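Local coordinates for protein beta-porphyranase (Bacteroides plebeius, PDB 4AWD) that cleaves the sulfated red-seaweed polysaccharide porphyran, hydrolysing the (1->4) linkages between beta-D-galactose and alpha-L-galactose-6-sulfate, at residues Q175-I180 against V253-D258; S205-W210 against N221-S226; V229-D234 against Y261-K266. All blocks are in the same frame, centred on the assembly; numbering follows the deposited sequence.

Following the chain from the N terminus, 175-180 on the strand that carries the probable nucleophile comes first, then 205-210 on the strand beside it. Contact 2 closes soonest, when the chain turns back at 221-226, nested within the longer loop that contact 1 closes at 253-258. Contact 3 opens at 229-234, while contact 1 is still pending, and closes at 261-266, so contacts 1 and 3 cross. Contact 1 spans the two sheets of the sandwich, contact 2 extends the cleft-side sheet, and contact 3 fastens a loop to the strand next to 252-257. F255 O to M262 N ties contact 1 to contact 3; S226 N to T264 O ties contact 2 to contact 3.

Contact 1: Q175-I180 against V253-D258; sequences QELDII and VKFYYD
L177 meets V253 and F255 chiefly through CD1, which lies 3.5 Å from V253 CG1 and 3.6 Å from F255 CZ; CD2 is farther from V253 CG1. This is packing between the two sheets of the GH16 beta-jelly roll, as the axis geometry shows: the strand parts 175-178 and 253-257 run 9.9 Å apart at 24°, too far for backbone pairing, with side chains filling the gap. The L177 methyl arrives at the edge of the F255 ring, near its plane, while the L177 and V253 side chains cross at a slant. L177 reaches this place because its CG stands anti to the backbone N (chi1 167°), which brings the end of the side chain nearer to the other strand. Further along, packing slackens. D178 O stands 3.7 Å from F255 CE1, and I179 CG1 is 4.4 Å from the same ring carbon.

The other side of strand 175-178 is polar. E176, by similarity the nucleophile, is partly exposed and accepts from W210 NE1. The end of D178 leads away from F255, and its OD2 binds a glycerol, probably from the crystallisation liquor, consistent with a substrate-binding cleft. E176, D178 and E181 have the spacing of the family's ExDxxE signature, and I179 with I180 both facing F151 forms the classic beta bulge within it. The chemistry is therefore divided by face: the segments meet mainly by apolar contact, with the D178 carbonyl oxygen against the ring and no shared hydrogen bond, and the carboxylates of E176 and D178 are turned from that core.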
loop_
_atom_site.group_PDB
_atom_site.type_symbol
_atom_site.label_atom_id
_atom_site.label_comp_id
_atom_site.label_asym_id
_atom_site.label_seq_id
_atom_site.Cartn_x
_atom_site.Cartn_y
_atom_site.Cartn_z
ATOM N N GLN A 175 9.518 -6.970 5.618
ATOM C CA GLN A 175 8.659 -7.374 4.511
ATOM C C GLN A 175 7.664 -6.275 4.165
ATOM O O GLN A 175 7.404 -5.376 4.963
ATOM C CB GLN A 175 7.932 -8.692 4.808
ATOM C CG GLN A 175 8.845 -9.883 5.077
ATOM C CD GLN A 175 9.361 -9.915 6.519
ATOM O OE1 GLN A 175 8.603 -9.741 7.469
ATOM N NE2 GLN A 175 10.660 -10.135 6.674
ATOM N N GLU A 176 7.101 -6.379 2.972
ATOM C CA GLU A 176 6.282 -5.344 2.407
ATOM C C GLU A 176 5.352 -5.991 1.395
ATOM O O GLU A 176 5.807 -6.696 0.490
ATOM C CB GLU A 176 7.168 -4.298 1.713
ATOM C CG GLU A 176 6.432 -3.075 1.200
ATOM C CD GLU A 176 7.382 -1.987 0.743
ATOM O OE1 GLU A 176 8.616 -2.139 0.910
ATOM O OE2 GLU A 176 6.907 -0.976 0.198
ATOM N N LEU A 177 4.060 -5.744 1.562
ATOM C CA LEU A 177 3.036 -6.365 0.740
ATOM C C LEU A 177 2.222 -5.275 0.060
ATOM O O LEU A 177 1.456 -4.551 0.701
ATOM C CB LEU A 177 2.157 -7.304 1.595
ATOM C CG LEU A 177 0.810 -7.885 1.114
ATOM C CD1 LEU A 177 0.936 -8.603 -0.210
ATOM C CD2 LEU A 177 0.237 -8.847 2.160
ATOM N N ASP A 178 2.442 -5.138 -1.238
ATOM C CA ASP A 178 1.776 -4.118 -2.050
ATOM C C ASP A 178 0.543 -4.720 -2.677
ATOM O O ASP A 178 0.648 -5.605 -3.531
ATOM C CB ASP A 178 2.720 -3.602 -3.149
ATOM C CG ASP A 178 3.834 -2.730 -2.594
ATOM O OD1 ASP A 178 3.499 -1.749 -1.914
ATOM O OD2 ASP A 178 5.030 -3.022 -2.836
ATOM N N ILE A 179 -0.623 -4.267 -2.230
ATOM C CA ILE A 179 -1.879 -4.800 -2.735
ATOM C C ILE A 179 -2.243 -4.086 -4.037
ATOM O O ILE A 179 -2.633 -4.726 -5.007
ATOM C CB ILE A 179 -3.009 -4.754 -1.671
ATOM C CG1 ILE A 179 -2.660 -5.714 -0.523
ATOM C CG2 ILE A 179 -4.350 -5.143 -2.298
ATOM C CD1 ILE A 179 -3.470 -5.566 0.746
ATOM N N ILE A 180 -2.094 -2.766 -4.065
ATOM C CA ILE A 180 -2.186 -2.031 -5.328
ATOM C C ILE A 180 -1.280 -0.816 -5.351
ATOM O O ILE A 180 -1.199 -0.073 -4.366
ATOM C CB ILE A 180 -3.664 -1.627 -5.694
ATOM C CG1 ILE A 180 -3.739 -0.975 -7.086
ATOM C CG2 ILE A 180 -4.309 -0.722 -4.593
ATOM C CD1 ILE A 180 -3.335 -1.909 -8.252
ATOM N N VAL A 253 0.500 -15.285 -1.007
ATOM C CA VAL A 253 -0.410 -14.152 -1.014
ATOM C C VAL A 253 -1.152 -14.175 -2.344
ATOM O O VAL A 253 -0.556 -14.468 -3.374
ATOM C CB VAL A 253 0.338 -12.817 -0.840
ATOM C CG1 VAL A 253 -0.653 -11.723 -0.579
ATOM C CG2 VAL A 253 1.321 -12.883 0.339
ATOM N N LYS A 254 -2.459 -13.912 -2.313
ATOM C CA LYS A 254 -3.313 -14.024 -3.507
ATOM C C LYS A 254 -4.119 -12.744 -3.732
ATOM O O LYS A 254 -4.774 -12.248 -2.815
ATOM C CB LYS A 254 -4.264 -15.221 -3.381
ATOM C CG LYS A 254 -3.561 -16.555 -3.125
ATOM C CD LYS A 254 -4.503 -17.782 -3.215
ATOM C CE LYS A 254 -3.693 -19.084 -3.144
ATOM N NZ LYS A 254 -4.530 -20.353 -3.131
ATOM N N PHE A 255 -4.110 -12.233 -4.959
ATOM C CA PHE A 255 -4.669 -10.904 -5.222
ATOM C C PHE A 255 -6.000 -10.886 -5.967
ATOM O O PHE A 255 -6.237 -11.692 -6.872
ATOM C CB PHE A 255 -3.628 -10.016 -5.906
ATOM C CG PHE A 255 -2.372 -9.872 -5.111
ATOM C CD1 PHE A 255 -2.288 -8.924 -4.106
ATOM C CD2 PHE A 255 -1.287 -10.726 -5.336
ATOM C CE1 PHE A 255 -1.130 -8.802 -3.332
ATOM C CE2 PHE A 255 -0.123 -10.608 -4.577
ATOM C CZ PHE A 255 -0.041 -9.637 -3.570
ATOM N N TYR A 256 -6.865 -9.958 -5.567
ATOM C CA TYR A 256 -8.223 -9.869 -6.099
ATOM C C TYR A 256 -8.536 -8.470 -6.605
ATOM O O TYR A 256 -8.266 -7.473 -5.939
ATOM C CB TYR A 256 -9.246 -10.307 -5.051
ATOM C CG TYR A 256 -9.109 -11.766 -4.671
ATOM C CD1 TYR A 256 -8.071 -12.201 -3.831
ATOM C CD2 TYR A 256 -10.007 -12.722 -5.164
ATOM C CE1 TYR A 256 -7.928 -13.534 -3.497
ATOM C CE2 TYR A 256 -9.870 -14.073 -4.830
ATOM C CZ TYR A 256 -8.832 -14.466 -3.995
ATOM O OH TYR A 256 -8.692 -15.794 -3.663
ATOM N N TYR A 257 -9.082 -8.418 -7.808
ATOM C CA TYR A 257 -9.549 -7.185 -8.382
ATOM C C TYR A 257 -11.040 -7.332 -8.556
ATOM O O TYR A 257 -11.477 -8.298 -9.150
ATOM C CB TYR A 257 -8.887 -6.951 -9.742
ATOM C CG TYR A 257 -9.387 -5.727 -10.464
ATOM C CD1 TYR A 257 -9.234 -4.457 -9.899
ATOM C CD2 TYR A 257 -10.012 -5.830 -11.705
ATOM C CE1 TYR A 257 -9.676 -3.335 -10.544
ATOM C CE2 TYR A 257 -10.470 -4.696 -12.368
ATOM C CZ TYR A 257 -10.292 -3.451 -11.786
ATOM O OH TYR A 257 -10.722 -2.307 -12.428
ATOM N N ASP A 258 -11.813 -6.383 -8.037
ATOM C CA ASP A 258 -13.279 -6.444 -8.074
ATOM C C ASP A 258 -13.862 -7.833 -7.679
ATOM O O ASP A 258 -14.841 -8.312 -8.253
ATOM C CB ASP A 258 -13.807 -5.930 -9.425
ATOM C CG ASP A 258 -13.719 -4.403 -9.563
ATOM O OD1 ASP A 258 -13.536 -3.694 -8.538
ATOM O OD2 ASP A 258 -13.852 -3.902 -10.705
#

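Contact 2: S205-W210 against N221-S226; sequences SNTHYW and NTAKRS
Y209 and N221 form an antiparallel hydrogen-bonded pair, the link between two strands of a beta-hairpin that extends the cleft-side sheet of the jelly roll. The two bonds differ in quality. Y209 N donates to N221 O at 3.0 Å, nearly straight (172°). The return bond from N221 N to Y209 O measures 3.1 Å but bends to 144°.

Past this pair the backbones drift apart and their direct pairing ends. T222 OG1 gives T207 O only a weak bond of 3.5 Å, the T222 side chain lying beside H208 and pointing the same way. Waters bridge much of the rest. Water 3 joins T207 OG1, 2.9 Å away, to N221 O, which thus accepts from it as well as from Y209 N. Water 2 accepts from A223 N at 3.0 Å and also meets T207 OG1 and N206 OD1; that amide oxygen is further held by T207 N within its own strand.

Further out, strand 205-210 is placed by backbone pairing with strand 168-182, N206 with D178, H208 with E176 and W210 with S174, and a second set of bonds holds its side chains. H208 ND1 bonds D220 OD1 just ahead of the returning segment, with a weak bond from NE2 to D178 OD2 on its other side. S205 OG is held by I179 O. W210, as a partner of E176, is placed to steady the probable nucleophile. At the far end R225, extended from CG to NE, bridges the widened gap through water 1, which donates to S205 O at 3.1 Å and accepts from R225 NE at 2.8 Å.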
loop_
_atom_site.group_PDB
_atom_site.type_symbol
_atom_site.label_atom_id
_atom_site.label_comp_id
_atom_site.label_asym_id
_atom_site.label_seq_id
_atom_site.Cartn_x
_atom_site.Cartn_y
_atom_site.Cartn_z
ATOM N N SER A 205 0.610 -5.517 -8.128
ATOM C CA SER A 205 0.734 -5.936 -6.736
ATOM C C SER A 205 2.142 -6.437 -6.623
ATOM O O SER A 205 2.811 -6.582 -7.650
ATOM C CB SER A 205 -0.246 -7.057 -6.418
ATOM O OG SER A 205 -1.567 -6.636 -6.686
ATOM N N ASN A 206 2.613 -6.691 -5.403
ATOM C CA ASN A 206 3.989 -7.096 -5.240
ATOM C C ASN A 206 4.310 -7.531 -3.821
ATOM O O ASN A 206 3.557 -7.242 -2.887
ATOM C CB ASN A 206 4.905 -5.932 -5.649
ATOM C CG ASN A 206 6.190 -6.388 -6.329
ATOM O OD1 ASN A 206 6.524 -7.579 -6.352
ATOM N ND2 ASN A 206 6.933 -5.422 -6.875
ATOM N N THR A 207 5.438 -8.223 -3.674
ATOM C CA THR A 207 5.968 -8.591 -2.377
ATOM C C THR A 207 7.445 -8.251 -2.341
ATOM O O THR A 207 8.151 -8.391 -3.348
ATOM C CB THR A 207 5.868 -10.095 -2.129
ATOM O OG1 THR A 207 6.748 -10.786 -3.034
ATOM C CG2 THR A 207 4.417 -10.604 -2.292
ATOM N N HIS A 208 7.920 -7.826 -1.173
ATOM C CA HIS A 208 9.335 -7.562 -0.982
ATOM C C HIS A 208 9.806 -8.224 0.299
ATOM O O HIS A 208 9.203 -8.024 1.357
ATOM C CB HIS A 208 9.598 -6.055 -0.901
ATOM C CG HIS A 208 8.998 -5.270 -2.027
ATOM N ND1 HIS A 208 9.717 -4.899 -3.143
ATOM C CD2 HIS A 208 7.750 -4.777 -2.204
ATOM C CE1 HIS A 208 8.935 -4.226 -3.967
ATOM N NE2 HIS A 208 7.737 -4.135 -3.419
ATOM N N TYR A 209 10.867 -9.021 0.203
ATOM C CA TYR A 209 11.628 -9.386 1.379
ATOM C C TYR A 209 12.884 -8.527 1.357
ATOM O O TYR A 209 13.749 -8.715 0.496
ATOM C CB TYR A 209 11.982 -10.882 1.372
ATOM C CG TYR A 209 12.626 -11.356 2.665
ATOM C CD1 TYR A 209 13.994 -11.285 2.841
ATOM C CD2 TYR A 209 11.860 -11.853 3.710
ATOM C CE1 TYR A 209 14.600 -11.720 4.018
ATOM C CE2 TYR A 209 12.456 -12.275 4.901
ATOM C CZ TYR A 209 13.830 -12.212 5.036
ATOM O OH TYR A 209 14.453 -12.622 6.194
ATOM N N TRP A 210 12.982 -7.573 2.279
ATOM C CA TRP A 210 14.132 -6.672 2.307
ATOM C C TRP A 210 15.262 -7.296 3.099
ATOM O O TRP A 210 15.056 -7.728 4.232
ATOM C CB TRP A 210 13.758 -5.313 2.916
ATOM C CG TRP A 210 12.846 -4.534 2.059
ATOM C CD1 TRP A 210 11.486 -4.467 2.160
ATOM C CD2 TRP A 210 13.207 -3.717 0.938
ATOM N NE1 TRP A 210 10.975 -3.654 1.173
ATOM C CE2 TRP A 210 12.009 -3.182 0.406
ATOM C CE3 TRP A 210 14.426 -3.372 0.341
ATOM C CZ2 TRP A 210 11.993 -2.312 -0.696
ATOM C CZ3 TRP A 210 14.410 -2.509 -0.758
ATOM C CH2 TRP A 210 13.192 -1.992 -1.265
ATOM N N ASN A 221 14.224 -7.998 -2.496
ATOM C CA ASN A 221 14.044 -9.353 -3.032
ATOM C C ASN A 221 12.598 -9.703 -3.381
ATOM O O ASN A 221 11.718 -9.812 -2.520
ATOM C CB ASN A 221 14.701 -10.402 -2.138
ATOM C CG ASN A 221 16.119 -10.022 -1.777
ATOM O OD1 ASN A 221 16.363 -9.364 -0.741
ATOM N ND2 ASN A 221 17.062 -10.374 -2.650
ATOM N N THR A 222 12.404 -9.905 -4.677
ATOM C CA THR A 222 11.107 -9.966 -5.312
ATOM C C THR A 222 10.844 -11.391 -5.828
ATOM O O THR A 222 11.769 -12.197 -5.933
ATOM C CB THR A 222 11.070 -8.834 -6.391
ATOM O OG1 THR A 222 10.536 -7.637 -5.792
ATOM C CG2 THR A 222 10.280 -9.194 -7.635
ATOM N N ALA A 223 9.582 -11.717 -6.087
ATOM C CA ALA A 223 9.214 -13.015 -6.650
ATOM C C ALA A 223 8.253 -12.871 -7.836
ATOM O O ALA A 223 7.430 -11.945 -7.892
ATOM C CB ALA A 223 8.621 -13.898 -5.591
ATOM N N LYS A 224 8.380 -13.786 -8.788
ATOM C CA LYS A 224 7.543 -13.802 -9.965
ATOM C C LYS A 224 6.107 -14.202 -9.601
ATOM O O LYS A 224 5.852 -14.876 -8.580
ATOM C CB LYS A 224 8.127 -14.759 -11.025
ATOM N N ARG A 225 5.169 -13.769 -10.432
ATOM C CA ARG A 225 3.769 -14.104 -10.242
ATOM C C ARG A 225 3.546 -15.532 -10.718
ATOM O O ARG A 225 4.154 -15.973 -11.689
ATOM C CB ARG A 225 2.882 -13.112 -10.994
ATOM C CG ARG A 225 2.992 -11.683 -10.460
ATOM C CD ARG A 225 2.248 -10.674 -11.327
ATOM N NE ARG A 225 2.503 -9.284 -10.910
ATOM C CZ ARG A 225 2.082 -8.206 -11.575
ATOM N NH1 ARG A 225 1.376 -8.346 -12.697
ATOM N NH2 ARG A 225 2.368 -6.990 -11.132
ATOM N N SER A 226 2.692 -16.263 -10.004
ATOM C CA SER A 226 2.345 -17.616 -10.401
ATOM C C SER A 226 0.834 -17.812 -10.451
ATOM O O SER A 226 0.070 -17.030 -9.856
ATOM C CB SER A 226 3.013 -18.649 -9.488
ATOM O OG SER A 226 2.629 -18.498 -8.138
HETATM O O HOH W 1 4.548 -8.582 -9.175
HETATM O O HOH W 2 7.061 -10.259 -5.598
HETATM O O HOH W 3 9.401 -11.578 -2.250
#

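Contact 3: V229-D234 against Y261-K266; sequences VSYMTD and YMYTIK
The rings of Y231 and Y263 make an offset edge-to-face pair: the edge of Y231 points at the face of Y263, with planes at 88° and centroids 5.4 Å apart. In the plane of the Y263 ring, S230 O sits at its edge, 3.4 Å from CD2. The third ring, Y261, has Y263 N over one face, off toward the rim, and V229 CG2 at its edge, 3.6 Å from CD1. Together these meetings lay a loop of the jelly roll over strand 261-265, which pairs with 252-257. The crowded position of Y263 CG, between the backbone N and the carbonyl carbon (chi1 54°), swings the ring toward S230 O and Y231; its hydroxyl is fixed by M203 O, while Y231 makes a cation-pi contact with R225.

On strand 261-265 the loop is anchored at one carbonyl. M262 O accepts from V229 N at 2.8 Å and from S230 N at 3.1 Å, so two successive amides grip a single oxygen. The M262 side chain, bent at chi2 and chi3, curls under the loop until CE lies 3.3 Å from S230 O, with M232 O slightly farther off. The loop keeps its own bend by an ST turn: M232 N donates to S230 OG over 2.8 Å, at an N-H...O angle of 160°.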
loop_
_atom_site.group_PDB
_atom_site.type_symbol
_atom_site.label_atom_id
_atom_site.label_comp_id
_atom_site.label_asym_id
_atom_site.label_seq_id
_atom_site.Cartn_x
_atom_site.Cartn_y
_atom_site.Cartn_z
ATOM N N VAL A 229 -4.300 -15.578 -13.628
ATOM C CA VAL A 229 -5.525 -15.482 -14.379
ATOM C C VAL A 229 -5.461 -14.208 -15.217
ATOM O O VAL A 229 -5.612 -14.271 -16.446
ATOM C CB VAL A 229 -6.785 -15.572 -13.457
ATOM C CG1 VAL A 229 -8.074 -15.095 -14.177
ATOM C CG2 VAL A 229 -6.954 -16.998 -12.987
ATOM N N SER A 230 -5.200 -13.071 -14.564
ATOM C CA SER A 230 -5.134 -11.789 -15.256
ATOM C C SER A 230 -4.332 -10.709 -14.511
ATOM O O SER A 230 -4.257 -10.711 -13.288
ATOM C CB SER A 230 -6.550 -11.283 -15.548
ATOM O OG SER A 230 -6.510 -10.075 -16.276
ATOM N N TYR A 231 -3.726 -9.808 -15.282
ATOM C CA TYR A 231 -3.155 -8.555 -14.779
ATOM C C TYR A 231 -4.064 -7.378 -15.163
ATOM O O TYR A 231 -3.786 -6.229 -14.798
ATOM C CB TYR A 231 -1.782 -8.290 -15.411
ATOM C CG TYR A 231 -0.752 -9.391 -15.272
ATOM C CD1 TYR A 231 -0.784 -10.282 -14.197
ATOM C CD2 TYR A 231 0.283 -9.521 -16.209
ATOM C CE1 TYR A 231 0.178 -11.291 -14.066
ATOM C CE2 TYR A 231 1.251 -10.520 -16.089
ATOM C CZ TYR A 231 1.196 -11.400 -15.011
ATOM O OH TYR A 231 2.138 -12.393 -14.873
ATOM N N MET A 232 -5.135 -7.663 -15.902
ATOM C CA MET A 232 -5.902 -6.618 -16.596
ATOM C C MET A 232 -6.887 -5.893 -15.693
ATOM O O MET A 232 -7.689 -6.504 -14.988
ATOM C CB MET A 232 -6.645 -7.188 -17.815
ATOM C CG MET A 232 -5.748 -7.865 -18.868
ATOM S SD MET A 232 -4.649 -6.715 -19.728
ATOM C CE MET A 232 -5.783 -5.971 -20.924
ATOM N N THR A 233 -6.853 -4.577 -15.763
ATOM C CA THR A 233 -7.596 -3.755 -14.836
ATOM C C THR A 233 -8.200 -2.545 -15.556
ATOM O O THR A 233 -7.856 -2.268 -16.696
ATOM C CB THR A 233 -6.664 -3.457 -13.624
ATOM O OG1 THR A 233 -7.119 -4.210 -12.482
ATOM C CG2 THR A 233 -6.526 -1.997 -13.312
ATOM N N ASP A 234 -9.146 -1.862 -14.928
ATOM C CA ASP A 234 -9.767 -0.694 -15.544
ATOM C C ASP A 234 -8.988 0.565 -15.168
ATOM O O ASP A 234 -8.304 0.569 -14.147
ATOM C CB ASP A 234 -11.218 -0.572 -15.085
ATOM C CG ASP A 234 -12.022 -1.807 -15.392
ATOM O OD1 ASP A 234 -12.297 -2.063 -16.586
ATOM O OD2 ASP A 234 -12.383 -2.522 -14.440
ATOM N N TYR A 261 -10.252 -13.477 -8.435
ATOM C CA TYR A 261 -8.848 -13.877 -8.326
ATOM C C TYR A 261 -8.035 -13.420 -9.542
ATOM O O TYR A 261 -8.442 -13.637 -10.681
ATOM C CB TYR A 261 -8.741 -15.381 -8.151
ATOM C CG TYR A 261 -7.325 -15.929 -8.228
ATOM C CD1 TYR A 261 -6.752 -16.236 -9.457
ATOM C CD2 TYR A 261 -6.574 -16.169 -7.072
ATOM C CE1 TYR A 261 -5.481 -16.759 -9.543
ATOM C CE2 TYR A 261 -5.299 -16.683 -7.149
ATOM C CZ TYR A 261 -4.758 -16.980 -8.391
ATOM O OH TYR A 261 -3.492 -17.486 -8.504
ATOM N N MET A 262 -6.888 -12.799 -9.287
ATOM C CA MET A 262 -6.009 -12.333 -10.358
ATOM C C MET A 262 -4.753 -13.193 -10.533
ATOM O O MET A 262 -4.492 -13.672 -11.630
ATOM C CB MET A 262 -5.656 -10.861 -10.168
ATOM C CG MET A 262 -6.890 -9.968 -10.140
ATOM S SD MET A 262 -7.632 -9.807 -11.777
ATOM C CE MET A 262 -6.597 -8.523 -12.495
ATOM N N TYR A 263 -4.002 -13.400 -9.451
ATOM C CA TYR A 263 -2.808 -14.238 -9.453
ATOM C C TYR A 263 -2.242 -14.363 -8.039
ATOM O O TYR A 263 -2.689 -13.693 -7.106
ATOM C CB TYR A 263 -1.725 -13.694 -10.412
ATOM C CG TYR A 263 -1.362 -12.252 -10.142
ATOM C CD1 TYR A 263 -0.455 -11.922 -9.130
ATOM C CD2 TYR A 263 -1.933 -11.211 -10.886
ATOM C CE1 TYR A 263 -0.120 -10.593 -8.862
ATOM C CE2 TYR A 263 -1.605 -9.885 -10.624
ATOM C CZ TYR A 263 -0.698 -9.588 -9.604
ATOM O OH TYR A 263 -0.371 -8.287 -9.333
ATOM N N THR A 264 -1.241 -15.227 -7.908
ATOM C CA THR A 264 -0.555 -15.498 -6.657
ATOM C C THR A 264 0.879 -14.988 -6.709
ATOM O O THR A 264 1.514 -14.976 -7.776
ATOM C CB THR A 264 -0.513 -17.008 -6.418
ATOM O OG1 THR A 264 -1.853 -17.513 -6.357
ATOM C CG2 THR A 264 0.194 -17.347 -5.127
ATOM N N ILE A 265 1.395 -14.564 -5.559
ATOM C CA ILE A 265 2.828 -14.422 -5.427
ATOM C C ILE A 265 3.305 -15.228 -4.235
ATOM O O ILE A 265 2.819 -15.041 -3.119
ATOM C CB ILE A 265 3.290 -12.946 -5.308
ATOM C CG1 ILE A 265 2.845 -12.130 -6.530
ATOM C CG2 ILE A 265 4.803 -12.882 -5.126
ATOM C CD1 ILE A 265 3.211 -10.652 -6.469
ATOM N N LYS A 266 4.244 -16.138 -4.478
ATOM C CA LYS A 266 4.971 -16.782 -3.397
ATOM C C LYS A 266 6.201 -15.925 -3.125
ATOM O O LYS A 266 7.100 -15.877 -3.963
ATOM C CB LYS A 266 5.386 -18.208 -3.782
ATOM C CG LYS A 266 4.289 -19.068 -4.448
ATOM C CD LYS A 266 3.240 -19.587 -3.478
ATOM C CE LYS A 266 3.591 -20.974 -2.937
ATOM N NZ LYS A 266 2.735 -21.346 -1.742
#